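Odorant binding protein OBP69a (Ceratitis capitata, PDB 6HHE) probably binds and carries small hydrophobic odorants or pheromones as a secreted insect protein of the PBP/GOBP family. Local coordinates at residues T15-F29 with N41-K54. Residues are numbered along the deposited sequence; the frame is centred on the assembly and turned at random. Where two conformers were deposited one is given.
Sequences TNLCIKETGVTEDLF and NQRLKCFIHCVLDK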
# COMPACT_ATOMS: atom_id res chain seq x y z
N THR A 15 1.57 11.38 1.66
CA THR A 15 1.85 11.13 0.25
C THR A 15 2.98 12.02 -0.25
O THR A 15 3.87 11.55 -0.97
CB THR A 15 0.59 11.37 -0.59
OG1 THR A 15 -0.39 10.43 -0.19
CG2 THR A 15 0.85 11.20 -2.11
N ASN A 16 2.94 13.30 0.11
CA ASN A 16 4.00 14.24 -0.27
C ASN A 16 5.35 13.74 0.15
O ASN A 16 6.29 13.73 -0.65
CB ASN A 16 3.78 15.62 0.35
CG ASN A 16 5.05 16.52 0.26
OD1 ASN A 16 5.44 16.93 -0.84
ND2 ASN A 16 5.69 16.83 1.42
N LEU A 17 5.51 13.45 1.45
CA LEU A 17 6.79 12.98 1.98
C LEU A 17 7.29 11.78 1.20
O LEU A 17 8.46 11.71 0.78
CB LEU A 17 6.67 12.59 3.45
CG LEU A 17 6.58 13.67 4.53
CD1 LEU A 17 6.52 12.97 5.87
CD2 LEU A 17 7.76 14.57 4.44
N CYS A 18 6.40 10.82 0.97
CA CYS A 18 6.84 9.58 0.33
C CYS A 18 7.16 9.79 -1.14
O CYS A 18 8.09 9.17 -1.66
CB CYS A 18 5.80 8.49 0.52
SG CYS A 18 5.74 7.79 2.21
N ILE A 19 6.42 10.67 -1.83
CA ILE A 19 6.82 11.04 -3.19
C ILE A 19 8.22 11.62 -3.20
O ILE A 19 9.05 11.25 -4.04
CB ILE A 19 5.80 12.01 -3.79
CG1 ILE A 19 4.52 11.26 -4.09
CG2 ILE A 19 6.38 12.66 -5.04
CD1 ILE A 19 3.36 12.15 -4.47
N LYS A 20 8.52 12.54 -2.27
CA LYS A 20 9.80 13.22 -2.34
C LYS A 20 10.93 12.25 -2.00
O LYS A 20 12.00 12.30 -2.62
CB LYS A 20 9.83 14.42 -1.40
CG LYS A 20 8.97 15.57 -1.86
CD LYS A 20 9.13 16.74 -0.88
CE LYS A 20 8.69 18.05 -1.51
NZ LYS A 20 7.29 17.96 -1.94
N GLU A 21 10.66 11.35 -1.05
CA GLU A 21 11.64 10.41 -0.54
C GLU A 21 11.98 9.33 -1.56
O GLU A 21 13.13 8.86 -1.60
CB GLU A 21 11.10 9.81 0.77
CG GLU A 21 11.99 8.84 1.50
CD GLU A 21 11.36 8.30 2.79
OE1 GLU A 21 10.60 9.03 3.47
OE2 GLU A 21 11.69 7.15 3.13
N THR A 22 11.02 8.90 -2.41
CA THR A 22 11.19 7.80 -3.34
C THR A 22 11.40 8.21 -4.79
O THR A 22 11.82 7.37 -5.60
CB THR A 22 10.00 6.84 -3.31
OG1 THR A 22 8.82 7.53 -3.74
CG2 THR A 22 9.82 6.28 -1.92
N GLY A 23 11.06 9.45 -5.15
CA GLY A 23 11.14 9.82 -6.55
C GLY A 23 10.09 9.22 -7.47
O GLY A 23 10.22 9.36 -8.70
N VAL A 24 9.04 8.59 -6.93
CA VAL A 24 7.91 8.16 -7.76
C VAL A 24 7.33 9.36 -8.49
O VAL A 24 7.28 10.48 -7.95
CB VAL A 24 6.85 7.45 -6.90
CG1 VAL A 24 6.08 8.42 -6.01
CG2 VAL A 24 5.86 6.64 -7.75
N THR A 25 6.92 9.15 -9.74
CA THR A 25 6.41 10.21 -10.58
C THR A 25 4.95 9.94 -10.94
O THR A 25 4.46 8.80 -10.89
CB THR A 25 7.27 10.39 -11.83
OG1 THR A 25 7.58 9.11 -12.39
CG2 THR A 25 8.56 11.08 -11.49
N GLU A 26 4.23 11.02 -11.27
CA GLU A 26 2.80 10.92 -11.54
C GLU A 26 2.48 9.98 -12.69
O GLU A 26 1.43 9.32 -12.66
CB GLU A 26 2.22 12.31 -11.81
CG GLU A 26 0.69 12.37 -12.05
CD GLU A 26 -0.16 11.84 -10.88
OE1 GLU A 26 -1.35 11.50 -11.10
OE2 GLU A 26 0.35 11.77 -9.74
N ASP A 27 3.36 9.85 -13.68
CA ASP A 27 3.11 8.92 -14.78
C ASP A 27 2.93 7.49 -14.30
O ASP A 27 2.13 6.74 -14.89
CB ASP A 27 4.23 8.99 -15.82
CG ASP A 27 5.56 8.60 -15.26
OD1 ASP A 27 6.04 9.33 -14.38
OD2 ASP A 27 6.13 7.57 -15.68
N LEU A 28 3.61 7.10 -13.22
CA LEU A 28 3.45 5.75 -12.68
C LEU A 28 2.08 5.56 -12.06
O LEU A 28 1.47 4.49 -12.21
CB LEU A 28 4.54 5.41 -11.68
CG LEU A 28 5.96 5.46 -12.26
CD1 LEU A 28 7.01 5.20 -11.23
CD2 LEU A 28 6.08 4.46 -13.40
N PHE A 29 1.60 6.55 -11.32
CA PHE A 29 0.26 6.46 -10.75
C PHE A 29 -0.81 6.45 -11.84
O PHE A 29 -1.76 5.64 -11.81
CB PHE A 29 0.02 7.63 -9.80
CG PHE A 29 0.86 7.59 -8.52
CD1 PHE A 29 0.94 6.46 -7.72
CD2 PHE A 29 1.54 8.74 -8.11
CE1 PHE A 29 1.71 6.48 -6.50
CE2 PHE A 29 2.28 8.76 -6.91
CZ PHE A 29 2.39 7.64 -6.13
N ASN A 41 7.86 -0.85 -11.45
CA ASN A 41 8.92 0.14 -11.39
C ASN A 41 9.32 0.25 -9.94
O ASN A 41 8.45 0.35 -9.02
CB ASN A 41 8.45 1.49 -11.95
CG ASN A 41 8.23 1.47 -13.46
OD1 ASN A 41 7.12 1.21 -13.96
ND2 ASN A 41 9.29 1.77 -14.20
N GLN A 42 10.62 0.22 -9.70
CA GLN A 42 11.10 0.22 -8.32
C GLN A 42 10.68 1.44 -7.54
O GLN A 42 10.36 1.29 -6.37
CB GLN A 42 12.63 0.16 -8.27
CG GLN A 42 13.19 -1.11 -8.94
CD GLN A 42 12.62 -2.38 -8.32
OE1 GLN A 42 11.95 -3.13 -9.00
NE2 GLN A 42 12.91 -2.63 -7.04
N ARG A 43 10.57 2.61 -8.17
CA ARG A 43 10.16 3.78 -7.38
C ARG A 43 8.73 3.66 -6.89
O ARG A 43 8.43 4.10 -5.78
CB ARG A 43 10.30 5.08 -8.17
CG ARG A 43 11.73 5.46 -8.39
CD ARG A 43 11.86 6.51 -9.48
NE ARG A 43 11.49 6.03 -10.80
CZ ARG A 43 10.58 6.62 -11.58
NH1 ARG A 43 9.92 7.71 -11.18
NH2 ARG A 43 10.30 6.07 -12.77
N LEU A 44 7.84 3.00 -7.66
CA LEU A 44 6.48 2.77 -7.18
C LEU A 44 6.48 1.76 -6.05
O LEU A 44 5.78 1.95 -5.05
CB LEU A 44 5.61 2.35 -8.32
CG LEU A 44 4.14 2.07 -7.96
CD1 LEU A 44 3.46 3.29 -7.35
CD2 LEU A 44 3.36 1.65 -9.20
N LYS A 45 7.28 0.68 -6.17
CA LYS A 45 7.37 -0.29 -5.09
C LYS A 45 7.81 0.39 -3.81
O LYS A 45 7.27 0.13 -2.72
CB LYS A 45 8.37 -1.41 -5.47
CG LYS A 45 8.05 -2.12 -6.77
CD LYS A 45 8.97 -3.34 -6.92
CE LYS A 45 8.66 -3.93 -8.24
NZ LYS A 45 9.75 -4.95 -8.51
N CYS A 46 8.80 1.26 -3.92
CA CYS A 46 9.32 1.90 -2.71
C CYS A 46 8.37 2.95 -2.17
O CYS A 46 8.34 3.13 -0.95
CB CYS A 46 10.67 2.50 -2.97
SG CYS A 46 11.95 1.23 -3.20
N PHE A 47 7.62 3.65 -3.02
CA PHE A 47 6.55 4.51 -2.52
C PHE A 47 5.57 3.71 -1.68
O PHE A 47 5.14 4.17 -0.62
CB PHE A 47 5.83 5.18 -3.69
CG PHE A 47 4.62 5.94 -3.29
CD1 PHE A 47 4.76 7.23 -2.78
CD2 PHE A 47 3.36 5.38 -3.40
CE1 PHE A 47 3.61 7.91 -2.36
CE2 PHE A 47 2.20 6.05 -2.97
CZ PHE A 47 2.35 7.34 -2.46
N ILE A 48 5.12 2.56 -2.19
CA ILE A 48 4.16 1.75 -1.45
C ILE A 48 4.76 1.31 -0.12
O ILE A 48 4.12 1.44 0.93
CB ILE A 48 3.71 0.55 -2.31
CG1 ILE A 48 3.02 1.05 -3.56
CG2 ILE A 48 2.78 -0.32 -1.49
CD1 ILE A 48 2.66 -0.03 -4.52
N HIS A 49 6.03 0.89 -0.13
CA HIS A 49 6.68 0.57 1.14
C HIS A 49 6.70 1.77 2.08
O HIS A 49 6.43 1.62 3.28
CB HIS A 49 8.10 0.06 0.89
CG HIS A 49 8.84 -0.22 2.15
ND1 HIS A 49 9.60 0.74 2.78
CD2 HIS A 49 8.88 -1.32 2.93
CE1 HIS A 49 10.09 0.23 3.90
NE2 HIS A 49 9.69 -1.02 4.00
N CYS A 50 7.00 2.95 1.55
CA CYS A 50 7.08 4.18 2.34
C CYS A 50 5.77 4.45 3.04
O CYS A 50 5.76 4.79 4.24
CB CYS A 50 7.46 5.33 1.39
SG CYS A 50 7.72 6.97 2.27
N VAL A 51 4.66 4.31 2.31
CA VAL A 51 3.35 4.56 2.88
C VAL A 51 3.06 3.56 3.99
O VAL A 51 2.68 3.95 5.10
CB VAL A 51 2.28 4.53 1.79
CG1 VAL A 51 0.85 4.56 2.40
CG2 VAL A 51 2.48 5.69 0.80
N LEU A 52 3.27 2.27 3.73
CA LEU A 52 3.05 1.26 4.76
C LEU A 52 3.89 1.52 6.00
O LEU A 52 3.43 1.34 7.14
CB LEU A 52 3.36 -0.14 4.22
CG LEU A 52 2.40 -0.62 3.16
CD1 LEU A 52 2.89 -1.99 2.68
CD2 LEU A 52 0.95 -0.76 3.64
N ASP A 53 5.13 1.95 5.80
CA ASP A 53 6.03 2.18 6.91
C ASP A 53 5.60 3.38 7.73
O ASP A 53 5.62 3.34 8.96
CB ASP A 53 7.45 2.34 6.39
CG ASP A 53 8.44 2.69 7.49
OD1 ASP A 53 8.85 1.77 8.22
OD2 ASP A 53 8.76 3.88 7.64
N LYS A 54 5.13 4.45 7.05
CA LYS A 54 4.69 5.67 7.73
C LYS A 54 3.48 5.41 8.60
O LYS A 54 3.32 6.04 9.66
CB LYS A 54 4.35 6.76 6.70
CG LYS A 54 5.45 7.81 6.35
CD LYS A 54 6.84 7.34 6.50
CE LYS A 54 7.83 8.35 5.87
NZ LYS A 54 9.19 7.82 5.64
O HOH W 1 8.62 7.21 -14.83
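Arg43 grips the turn between helices 10-22 and 26-35 through NH1, which donates to Gly23 O (3.0 Å) and Thr25 OG1, both close to the guanidinium plane. A bend at chi3 (-66°) turns the group inward here, where Gly23 ends helix 10-22 with the positive phi (72°) glycine adopts most easily. A water bridging NH2 to Asp27, and Leu28 CD1 over one face, further fix its orientation. At the far end Lys54 NZ donates to Glu21 OE1 on its syn side (2.9 Å), a salt bridge described for one of two Glu21 conformers and probably not always made. Between them the Cys18-Cys50 disulfide clamps segments 15-22 and 42-54, roughly antiparallel (139°), axes 9.1 Å apart. Thr22 suits the tight packing: OG1 donates to Cys18 O, leaving CG2 to pack on Cys46 O and Cys50 CB. Phe47 is a knob among Cys18, Ile19, Thr22 and Phe29. Phe29 meets it edge-to-face, CZ 3.5 Å from Phe47 CE2; Val51 CG2 lies over the opposite face's rim. Val24 CG1 packs on Phe47 CD1, Leu44 CD1 on Phe29 CE1. Stapled at successive turns, Cys50-Cys18 and Cys46-Cys97 interlock with Cys88-Cys106 as in the classical six-cysteine PBP/GOBP fold.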